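Local coordinates for protein putative Nitroreductase (Desulfovibrio desulfuricans subsp. desulfuricans str. G20, PDB 3E39) that binds flavin mononucleotide and is probably an oxidoreductase of the nitroreductase family, although its substrate is not established, at residues 33-38 and 106-111; 43-48 and 90-95; 47-52 and 84-89. All coordinates share one frame; numbering follows the deposited sequence. Where two conformers were deposited one is given.

Overall arrangement
The three contacts run from the helical core of the subunit to its flavin pocket. Interaction 1 joins helices 28-39 and 94-114 near the centre of the chain, with the side chain of Asn107 about 9 Å from a bound FMN. Interaction 3 pairs strands 50-56 and 80-87 and touches interaction 1 directly, since Met108 and Leu35 pack against the strand side chains. Interaction 2, whose centre lies about 9 Å from that of interaction 3, shares Asn47 and Gln48 with it and contains Ser43, Gly44, Asn46 and Tyr92 of the FMN pocket. The centres of interactions 1 and 2 are about 19 Å apart. Every contact also touches the second subunit, which supplies further FMN-binding residues.

Interaction 1: residues 33-38 and 106-111; sequences LILEAG and QNMLLA
Ala37 and Ala111 bring the two helices together, CB to CB at 3.6 Å, where both side chains point into the interface. With these small residues between them, the axes of the two short helical segments approach to 7.7 Å while running roughly antiparallel, at 146° between their directions. Next to them Ile34 extends the apolar patch. With CG1 beside the backbone N (chi1 -70°), Ile34 CG2 is anti to that N and touches Met108 CB at 3.7 Å, and its CG1 lies 4.3 Å from Ala111 CB. Ile34 and Met108, a selenomethionine, cross at about a right angle. Met108 was modelled in two conformers; in one of them its CG passes over the bare backbone of Gly38, 3.6 Å from Gly38 CA, and its SE comes near Leu35 CD2.

One polar bond crosses the interface. Asn107 ND2 donates to Ala37 O at 3.0 Å with an N-H...O angle of 147°, reaching the oxygen from above the carbonyl plane and with that oxygen tilted a little from the amide plane. The other end of the amide is held too: Asn107 OD1 accepts from Gln106 NE2 of the second subunit, which fixes which way round the buried amide sits.

The contact is buried throughout. Leu110 meets Leu110 of the second subunit, so helix 94-114 has one side in the dimer interface. On the sheet side, Leu35 rests on Phe52 and Val54 of strand 50-56 and on Ile82, while Met108 reaches Phe52, Val84 of strand 80-87 and Ile149 of strand 143-152.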
loop_
_atom_site.group_PDB
_atom_site.type_symbol
_atom_site.label_atom_id
_atom_site.label_comp_id
_atom_site.label_asym_id
_atom_site.label_seq_id
_atom_site.Cartn_x
_atom_site.Cartn_y
_atom_site.Cartn_z
ATOM N N LEU A 33 13.079 -5.047 -11.156
ATOM C CA LEU A 33 13.170 -4.161 -9.991
ATOM C C LEU A 33 11.779 -3.787 -9.453
ATOM O O LEU A 33 11.589 -3.715 -8.222
ATOM C CB LEU A 33 13.966 -2.898 -10.282
ATOM C CG LEU A 33 15.451 -3.139 -10.516
ATOM C CD1 LEU A 33 16.103 -1.873 -11.036
ATOM C CD2 LEU A 33 16.135 -3.654 -9.211
ATOM N N ILE A 34 10.821 -3.574 -10.364
ATOM C CA ILE A 34 9.461 -3.246 -9.965
ATOM C C ILE A 34 8.840 -4.441 -9.220
ATOM O O ILE A 34 8.261 -4.303 -8.147
ATOM C CB ILE A 34 8.601 -2.797 -11.160
ATOM C CG1 ILE A 34 9.068 -1.417 -11.659
ATOM C CG2 ILE A 34 7.132 -2.695 -10.760
ATOM C CD1 ILE A 34 8.543 -1.027 -13.064
ATOM N N LEU A 35 8.991 -5.624 -9.781
ATOM C CA LEU A 35 8.434 -6.826 -9.161
ATOM C C LEU A 35 9.082 -7.072 -7.786
ATOM O O LEU A 35 8.389 -7.426 -6.833
ATOM C CB LEU A 35 8.627 -8.030 -10.074
ATOM C CG LEU A 35 7.778 -8.089 -11.345
ATOM C CD1 LEU A 35 8.313 -9.245 -12.215
ATOM C CD2 LEU A 35 6.337 -8.267 -11.028
ATOM N N GLU A 36 10.398 -6.855 -7.687
ATOM C CA GLU A 36 11.126 -7.021 -6.390
ATOM C C GLU A 36 10.575 -6.088 -5.320
ATOM O O GLU A 36 10.492 -6.455 -4.141
ATOM C CB GLU A 36 12.639 -6.764 -6.567
ATOM C CG GLU A 36 13.392 -7.934 -7.216
ATOM C CD GLU A 36 13.484 -9.146 -6.324
ATOM O OE1 GLU A 36 13.534 -8.998 -5.079
ATOM O OE2 GLU A 36 13.540 -10.264 -6.859
ATOM N N ALA A 37 10.216 -4.872 -5.726
ATOM C CA ALA A 37 9.566 -3.905 -4.810
ATOM C C ALA A 37 8.234 -4.498 -4.336
ATOM O O ALA A 37 7.882 -4.455 -3.156
ATOM C CB ALA A 37 9.331 -2.565 -5.508
ATOM N N GLY A 38 7.487 -5.066 -5.274
ATOM C CA GLY A 38 6.220 -5.697 -4.956
ATOM C C GLY A 38 6.289 -6.837 -3.943
ATOM O O GLY A 38 5.505 -6.835 -2.985
ATOM N N GLN A 106 1.334 -0.361 -4.307
ATOM C CA GLN A 106 1.923 0.912 -3.989
ATOM C C GLN A 106 3.446 0.893 -4.103
ATOM O O GLN A 106 4.011 1.805 -4.676
ATOM C CB GLN A 106 1.497 1.389 -2.584
ATOM C CG GLN A 106 1.962 2.813 -2.252
ATOM C CD GLN A 106 1.389 3.915 -3.173
ATOM O OE1 GLN A 106 0.419 3.715 -3.918
ATOM N NE2 GLN A 106 1.956 5.115 -3.052
ATOM N N ASN A 107 4.097 -0.158 -3.589
ATOM C CA ASN A 107 5.538 -0.304 -3.737
ATOM C C ASN A 107 5.949 -0.313 -5.203
ATOM O O ASN A 107 6.936 0.302 -5.568
ATOM C CB ASN A 107 6.035 -1.606 -3.108
ATOM C CG ASN A 107 6.373 -1.483 -1.650
ATOM O OD1 ASN A 107 6.254 -0.405 -1.039
ATOM N ND2 ASN A 107 6.822 -2.597 -1.077
HETATM N N MSE A 108 5.192 -1.028 -6.024
HETATM C CA MSE A 108 5.473 -1.106 -7.449
HETATM C C MSE A 108 5.302 0.236 -8.164
HETATM O O MSE A 108 6.103 0.584 -9.020
HETATM C CB MSE A 108 4.674 -2.237 -8.090
HETATM C CG MSE A 108 5.205 -3.594 -7.639
HETATM SE SE MSE A 108 4.525 -5.085 -8.590
HETATM C CE MSE A 108 2.681 -5.016 -7.785
ATOM N N LEU A 109 4.290 1.019 -7.773
ATOM C CA LEU A 109 4.063 2.356 -8.340
ATOM C C LEU A 109 5.214 3.307 -7.936
ATOM O O LEU A 109 5.677 4.115 -8.747
ATOM C CB LEU A 109 2.722 2.930 -7.865
ATOM C CG LEU A 109 1.435 2.265 -8.345
ATOM C CD1 LEU A 109 0.233 3.016 -7.733
ATOM C CD2 LEU A 109 1.415 2.165 -9.887
ATOM N N LEU A 110 5.657 3.216 -6.671
ATOM C CA LEU A 110 6.784 4.011 -6.185
ATOM C C LEU A 110 8.082 3.581 -6.907
ATOM O O LEU A 110 8.900 4.410 -7.316
ATOM C CB LEU A 110 6.931 3.887 -4.667
ATOM C CG LEU A 110 5.804 4.553 -3.859
ATOM C CD1 LEU A 110 5.904 4.241 -2.352
ATOM C CD2 LEU A 110 5.799 6.088 -4.097
ATOM N N ALA A 111 8.247 2.276 -7.078
ATOM C CA ALA A 111 9.404 1.742 -7.781
ATOM C C ALA A 111 9.426 2.219 -9.229
ATOM O O ALA A 111 10.486 2.645 -9.725
ATOM C CB ALA A 111 9.453 0.223 -7.709
#

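Interaction 2: residues 43-48 and 90-95; sequences SGLNNQ and AMYNEV. With FMN (flavin mononucleotide), chain G; ACT (acetate ion), chain C.
The flavin pocket is bordered here by the turn at Gly44 and Leu45, against which the ring of Tyr92 packs just ahead of helix 94-114. Leu45 lies over one ring face toward the rim: its CD1 makes an off-centre CH-pi contact, 4.1 Å from the ring centroid. The opposite face is backed by Asn93 CB, over the ring centre. Tyr92 CG stands between the backbone N and the carbonyl carbon (chi1 82°), which turns the ring toward the loop and brings OH within 3.5 Å of Gly44 CA. Asn47 OD1 approaches Tyr92 CB at 3.8 Å.

The loop is shaped by two overlapping tight turns, Asn46 N bonding to Ser43 O and Asn47 N to Gly44 O. The first, with Gly44 and Leu45 at its corners, is of type II. Ser43 OG accepts from Gln48 N and ties the loop closed. Gly44 N lies 3.4 Å from C8 of the FMN isoalloxazine; Arg15, Arg16, Ser17 and Arg19 of the second subunit hydrogen-bond to the same flavin. Tyr92 OH lies 3.7 Å from FMN C7M and donates, at the ring edge, to an acetate oxygen (ACT O) 2.8 Å away; Lys96 NZ also binds this acetate.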
loop_
_atom_site.group_PDB
_atom_site.type_symbol
_atom_site.label_atom_id
_atom_site.label_comp_id
_atom_site.label_asym_id
_atom_site.label_seq_id
_atom_site.Cartn_x
_atom_site.Cartn_y
_atom_site.Cartn_z
ATOM N N SER A 43 3.093 -8.483 4.518
ATOM C CA SER A 43 1.873 -9.251 4.503
ATOM C C SER A 43 1.671 -9.816 5.894
ATOM O O SER A 43 2.635 -10.063 6.642
ATOM C CB SER A 43 1.929 -10.375 3.458
ATOM O OG SER A 43 2.890 -11.368 3.773
ATOM N N GLY A 44 0.419 -10.031 6.263
ATOM C CA GLY A 44 0.125 -10.677 7.539
ATOM C C GLY A 44 0.792 -12.060 7.590
ATOM O O GLY A 44 0.829 -12.807 6.599
ATOM N N LEU A 45 1.414 -12.333 8.715
ATOM C CA LEU A 45 2.067 -13.584 9.014
ATOM C C LEU A 45 3.249 -13.841 8.087
ATOM O O LEU A 45 3.835 -14.919 8.118
ATOM C CB LEU A 45 1.050 -14.733 8.917
ATOM C CG LEU A 45 -0.305 -14.576 9.611
ATOM C CD1 LEU A 45 -1.220 -15.739 9.227
ATOM C CD2 LEU A 45 -0.115 -14.487 11.079
ATOM N N ASN A 46 3.637 -12.838 7.299
ATOM C CA ASN A 46 4.615 -13.021 6.243
ATOM C C ASN A 46 4.187 -14.198 5.344
ATOM O O ASN A 46 5.033 -14.974 4.841
ATOM C CB ASN A 46 6.054 -13.235 6.780
ATOM C CG ASN A 46 7.125 -13.058 5.701
ATOM O OD1 ASN A 46 6.951 -12.303 4.747
ATOM N ND2 ASN A 46 8.277 -13.719 5.885
ATOM N N ASN A 47 2.883 -14.330 5.133
ATOM C CA ASN A 47 2.333 -15.361 4.264
ATOM C C ASN A 47 2.633 -15.145 2.771
ATOM O O ASN A 47 2.586 -16.099 1.996
ATOM C CB ASN A 47 0.835 -15.458 4.398
ATOM C CG ASN A 47 0.378 -16.131 5.669
ATOM O OD1 ASN A 47 -0.753 -15.893 6.119
ATOM N ND2 ASN A 47 1.226 -16.968 6.252
ATOM N N GLN A 48 2.840 -13.898 2.365
ATOM C CA GLN A 48 3.219 -13.568 0.988
ATOM C C GLN A 48 2.194 -14.129 0.001
ATOM O O GLN A 48 2.525 -14.978 -0.823
ATOM C CB GLN A 48 4.621 -14.098 0.680
ATOM C CG GLN A 48 5.688 -13.501 1.594
ATOM C CD GLN A 48 6.969 -14.281 1.518
ATOM O OE1 GLN A 48 7.501 -14.502 0.425
ATOM N NE2 GLN A 48 7.476 -14.705 2.658
ATOM N N ALA A 90 -3.119 -19.170 -0.023
ATOM C CA ALA A 90 -2.247 -18.476 0.900
ATOM C C ALA A 90 -2.939 -17.385 1.740
ATOM O O ALA A 90 -2.289 -16.755 2.572
ATOM C CB ALA A 90 -1.109 -17.863 0.111
HETATM N N MSE A 91 -4.224 -17.120 1.514
HETATM C CA MSE A 91 -4.899 -16.046 2.258
HETATM C C MSE A 91 -5.258 -16.433 3.686
HETATM O O MSE A 91 -5.591 -17.597 3.936
HETATM C CB MSE A 91 -6.180 -15.602 1.553
HETATM C CG MSE A 91 -5.943 -14.986 0.220
HETATM SE SE MSE A 91 -7.560 -14.483 -0.732
HETATM C CE MSE A 91 -7.950 -13.101 0.094
ATOM N N TYR A 92 -5.198 -15.471 4.613
ATOM C CA TYR A 92 -5.633 -15.732 6.007
ATOM C C TYR A 92 -6.779 -14.840 6.465
ATOM O O TYR A 92 -7.457 -15.116 7.473
ATOM C CB TYR A 92 -4.469 -15.593 6.990
ATOM C CG TYR A 92 -4.142 -14.159 7.420
ATOM C CD1 TYR A 92 -3.592 -13.246 6.523
ATOM C CD2 TYR A 92 -4.351 -13.727 8.730
ATOM C CE1 TYR A 92 -3.282 -11.929 6.907
ATOM C CE2 TYR A 92 -4.016 -12.415 9.127
ATOM C CZ TYR A 92 -3.468 -11.534 8.209
ATOM O OH TYR A 92 -3.146 -10.234 8.573
ATOM N N ASN A 93 -6.982 -13.752 5.720
ATOM C CA ASN A 93 -7.990 -12.782 6.045
ATOM C C ASN A 93 -8.213 -11.930 4.827
ATOM O O ASN A 93 -7.296 -11.272 4.376
ATOM C CB ASN A 93 -7.523 -11.932 7.228
ATOM C CG ASN A 93 -8.578 -10.919 7.685
ATOM O OD1 ASN A 93 -8.783 -9.887 7.062
ATOM N ND2 ASN A 93 -9.248 -11.221 8.811
ATOM N N GLU A 94 -9.423 -11.935 4.295
ATOM C CA GLU A 94 -9.605 -11.267 2.988
ATOM C C GLU A 94 -9.328 -9.760 3.057
ATOM O O GLU A 94 -8.588 -9.234 2.219
ATOM C CB GLU A 94 -10.957 -11.624 2.340
ATOM C CG GLU A 94 -11.165 -13.153 2.259
ATOM C CD GLU A 94 -12.168 -13.608 1.203
ATOM O OE1 GLU A 94 -12.757 -12.764 0.507
ATOM O OE2 GLU A 94 -12.363 -14.837 1.076
ATOM N N VAL A 95 -9.860 -9.069 4.058
ATOM C CA VAL A 95 -9.568 -7.628 4.173
ATOM C C VAL A 95 -8.050 -7.375 4.247
ATOM O O VAL A 95 -7.530 -6.571 3.467
ATOM C CB VAL A 95 -10.250 -6.982 5.390
ATOM C CG1 VAL A 95 -9.628 -5.610 5.684
ATOM C CG2 VAL A 95 -11.787 -6.898 5.149
HETATM N N1 FMN G . 3.098 -7.708 12.930
HETATM C C2 FMN G . 2.819 -7.866 14.266
HETATM O O2 FMN G . 3.748 -7.946 15.033
HETATM N N3 FMN G . 1.530 -7.899 14.752
HETATM C C4 FMN G . 0.448 -7.772 13.924
HETATM O O4 FMN G . -0.648 -7.498 14.416
HETATM C C4A FMN G . 0.692 -7.624 12.573
HETATM N N5 FMN G . -0.359 -7.495 11.712
HETATM C C5A FMN G . -0.112 -7.308 10.368
HETATM C C6 FMN G . -1.199 -7.204 9.525
HETATM C C7 FMN G . -0.997 -7.001 8.160
HETATM C C7M FMN G . -2.167 -6.938 7.215
HETATM C C8 FMN G . 0.287 -6.924 7.627
HETATM C C8M FMN G . 0.515 -6.471 6.194
HETATM C C9 FMN G . 1.369 -7.063 8.473
HETATM C C9A FMN G . 1.188 -7.269 9.856
HETATM N N10 FMN G . 2.269 -7.391 10.750
HETATM C C10 FMN G . 2.018 -7.569 12.076
HETATM C "C1'" FMN G . 3.698 -7.300 10.299
HETATM C "C2'" FMN G . 4.098 -8.572 9.543
HETATM O "O2'" FMN G . 4.267 -9.640 10.449
HETATM C "C3'" FMN G . 5.337 -8.295 8.700
HETATM O "O3'" FMN G . 5.090 -7.354 7.705
HETATM C "C4'" FMN G . 5.901 -9.568 8.049
HETATM O "O4'" FMN G . 6.306 -10.483 9.058
HETATM C "C5'" FMN G . 7.119 -9.263 7.199
HETATM O "O5'" FMN G . 8.113 -8.578 7.955
HETATM P P FMN G . 8.666 -7.170 7.465
HETATM O O1P FMN G . 9.895 -6.851 8.282
HETATM O O2P FMN G . 7.537 -6.173 7.662
HETATM O O3P FMN G . 9.030 -7.243 6.011
HETATM C C ACT C . -3.038 -10.643 12.195
HETATM O O ACT C . -3.345 -9.790 11.345
HETATM O OXT ACT C . -3.971 -11.106 12.869
HETATM C CH3 ACT C . -1.612 -11.073 12.393
#

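Interaction 3: residues 47-52 and 84-89; sequences NQPCRF and VFLDRE
Backbone bonds carry the pairing of Arg51 with Phe85. Arg51 N donates to Phe85 O and Phe85 N returns a bond to Arg51 O, each 2.8 Å long, and Asp87 N continues the ladder with an almost straight bond to Pro49 O at 2.8 Å (173°). Cys50-Leu86 and Phe52-Val84 are the flanking non-hydrogen-bonded pairs.

Charge adds a second layer. Arg51, bent at chi2 (-65°), lays one guanidinium face over Asp87 CB, offset toward the rim. Arg51 NH2 meets Asp87 OD2 at 3.1 Å in a salt bridge whose hydrogen bond is weak; the guanidinium and carboxylate planes stand 79° apart. NH1 is gripped twice, by Gln48 O and Cys50 O, both near the guanidinium plane, which should hold the group's rotation. Asp87 OD1 accepts from Glu89 N in an Asx turn and also pairs with Arg142.

On the face bearing Cys50, Phe52, Val84 and Leu86, Phe52 CE1 meets Val84 CG1 at 4.2 Å and Leu86 CD2 lies near Cys50 SG; Leu86 CD2 also sits beside Pro49 CG, from the preceding loop, at 3.6 Å.

Strand 50-56 is outermost within this chain, and Phe52 makes backbone bonds to the second subunit, consistent with the intersubunit sheet extension of dimeric nitroreductase-fold proteins.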
loop_
_atom_site.group_PDB
_atom_site.type_symbol
_atom_site.label_atom_id
_atom_site.label_comp_id
_atom_site.label_asym_id
_atom_site.label_seq_id
_atom_site.Cartn_x
_atom_site.Cartn_y
_atom_site.Cartn_z
ATOM N N ASN A 47 2.883 -14.330 5.133
ATOM C CA ASN A 47 2.333 -15.361 4.264
ATOM C C ASN A 47 2.633 -15.145 2.771
ATOM O O ASN A 47 2.586 -16.099 1.996
ATOM C CB ASN A 47 0.835 -15.458 4.398
ATOM C CG ASN A 47 0.378 -16.131 5.669
ATOM O OD1 ASN A 47 -0.753 -15.893 6.119
ATOM N ND2 ASN A 47 1.226 -16.968 6.252
ATOM N N GLN A 48 2.840 -13.898 2.365
ATOM C CA GLN A 48 3.219 -13.568 0.988
ATOM C C GLN A 48 2.194 -14.129 0.001
ATOM O O GLN A 48 2.525 -14.978 -0.823
ATOM C CB GLN A 48 4.621 -14.098 0.680
ATOM C CG GLN A 48 5.688 -13.501 1.594
ATOM C CD GLN A 48 6.969 -14.281 1.518
ATOM O OE1 GLN A 48 7.501 -14.502 0.425
ATOM N NE2 GLN A 48 7.476 -14.705 2.658
ATOM N N PRO A 49 0.947 -13.638 0.088
ATOM C CA PRO A 49 -0.138 -14.136 -0.757
ATOM C C PRO A 49 -0.181 -13.616 -2.197
ATOM O O PRO A 49 -0.974 -14.133 -2.998
ATOM C CB PRO A 49 -1.372 -13.666 -0.017
ATOM C CG PRO A 49 -0.969 -12.331 0.553
ATOM C CD PRO A 49 0.476 -12.567 0.993
ATOM N N CYS A 50 0.614 -12.588 -2.508
ATOM C CA CYS A 50 0.554 -11.982 -3.829
ATOM C C CYS A 50 1.260 -12.799 -4.905
ATOM O O CYS A 50 2.347 -13.371 -4.689
ATOM C CB CYS A 50 1.076 -10.541 -3.835
ATOM S SG CYS A 50 0.117 -9.430 -2.802
ATOM N N ARG A 51 0.653 -12.773 -6.093
ATOM C CA ARG A 51 1.164 -13.468 -7.274
ATOM C C ARG A 51 1.104 -12.457 -8.433
ATOM O O ARG A 51 0.246 -11.568 -8.443
ATOM C CB ARG A 51 0.326 -14.697 -7.579
ATOM C CG ARG A 51 0.323 -15.753 -6.491
ATOM C CD ARG A 51 1.702 -16.408 -6.270
ATOM N NE ARG A 51 1.558 -17.417 -5.204
ATOM C CZ ARG A 51 1.665 -17.177 -3.897
ATOM N NH1 ARG A 51 2.030 -15.993 -3.448
ATOM N NH2 ARG A 51 1.468 -18.174 -3.018
ATOM N N PHE A 52 1.986 -12.628 -9.409
ATOM C CA PHE A 52 2.151 -11.637 -10.475
ATOM C C PHE A 52 2.234 -12.279 -11.834
ATOM O O PHE A 52 2.757 -13.401 -11.983
ATOM C CB PHE A 52 3.425 -10.831 -10.220
ATOM C CG PHE A 52 3.520 -10.314 -8.804
ATOM C CD1 PHE A 52 2.959 -9.110 -8.450
ATOM C CD2 PHE A 52 4.094 -11.096 -7.796
ATOM C CE1 PHE A 52 3.035 -8.646 -7.146
ATOM C CE2 PHE A 52 4.147 -10.626 -6.478
ATOM C CZ PHE A 52 3.628 -9.393 -6.173
ATOM N N VAL A 84 -1.721 -8.283 -10.817
ATOM C CA VAL A 84 -1.532 -8.645 -9.423
ATOM C C VAL A 84 -2.711 -9.479 -8.923
ATOM O O VAL A 84 -3.872 -9.115 -9.120
ATOM C CB VAL A 84 -1.415 -7.372 -8.575
ATOM C CG1 VAL A 84 -1.038 -7.706 -7.118
ATOM C CG2 VAL A 84 -0.401 -6.414 -9.231
ATOM N N PHE A 85 -2.398 -10.574 -8.229
ATOM C CA PHE A 85 -3.404 -11.480 -7.710
ATOM C C PHE A 85 -3.072 -11.879 -6.274
ATOM O O PHE A 85 -1.951 -11.689 -5.777
ATOM C CB PHE A 85 -3.435 -12.815 -8.487
ATOM C CG PHE A 85 -3.547 -12.665 -9.967
ATOM C CD1 PHE A 85 -2.411 -12.432 -10.728
ATOM C CD2 PHE A 85 -4.775 -12.780 -10.608
ATOM C CE1 PHE A 85 -2.497 -12.272 -12.085
ATOM C CE2 PHE A 85 -4.858 -12.627 -11.977
ATOM C CZ PHE A 85 -3.729 -12.377 -12.713
ATOM N N LEU A 86 -4.082 -12.373 -5.579
ATOM C CA LEU A 86 -3.852 -13.077 -4.335
ATOM C C LEU A 86 -4.092 -14.555 -4.630
ATOM O O LEU A 86 -5.044 -14.935 -5.333
ATOM C CB LEU A 86 -4.788 -12.659 -3.204
ATOM C CG LEU A 86 -4.629 -11.245 -2.670
ATOM C CD1 LEU A 86 -5.778 -10.849 -1.811
ATOM C CD2 LEU A 86 -3.313 -11.146 -1.909
ATOM N N ASP A 87 -3.198 -15.376 -4.109
ATOM C CA ASP A 87 -3.347 -16.831 -4.155
ATOM C C ASP A 87 -4.342 -17.179 -3.053
ATOM O O ASP A 87 -4.083 -16.989 -1.863
ATOM C CB ASP A 87 -2.000 -17.490 -3.924
ATOM C CG ASP A 87 -2.073 -19.019 -3.907
ATOM O OD1 ASP A 87 -3.125 -19.596 -3.602
ATOM O OD2 ASP A 87 -1.043 -19.645 -4.144
ATOM N N ARG A 88 -5.493 -17.693 -3.439
ATOM C CA ARG A 88 -6.541 -18.026 -2.465
ATOM C C ARG A 88 -6.111 -19.036 -1.410
ATOM O O ARG A 88 -6.632 -18.998 -0.297
ATOM C CB ARG A 88 -7.818 -18.496 -3.166
ATOM C CG ARG A 88 -8.449 -17.393 -4.012
ATOM C CD ARG A 88 -9.775 -17.808 -4.651
ATOM N NE ARG A 88 -10.299 -16.780 -5.546
ATOM C CZ ARG A 88 -11.019 -15.723 -5.165
ATOM N NH1 ARG A 88 -11.306 -15.509 -3.888
ATOM N NH2 ARG A 88 -11.411 -14.846 -6.066
ATOM N N GLU A 89 -5.167 -19.916 -1.745
ATOM C CA GLU A 89 -4.668 -20.888 -0.763
ATOM C C GLU A 89 -3.799 -20.256 0.317
ATOM O O GLU A 89 -3.774 -20.732 1.442
ATOM C CB GLU A 89 -3.900 -22.021 -1.460
ATOM C CG GLU A 89 -4.819 -22.937 -2.224
ATOM C CD GLU A 89 -5.881 -23.532 -1.304
ATOM O OE1 GLU A 89 -5.483 -24.095 -0.249
ATOM O OE2 GLU A 89 -7.094 -23.408 -1.612
#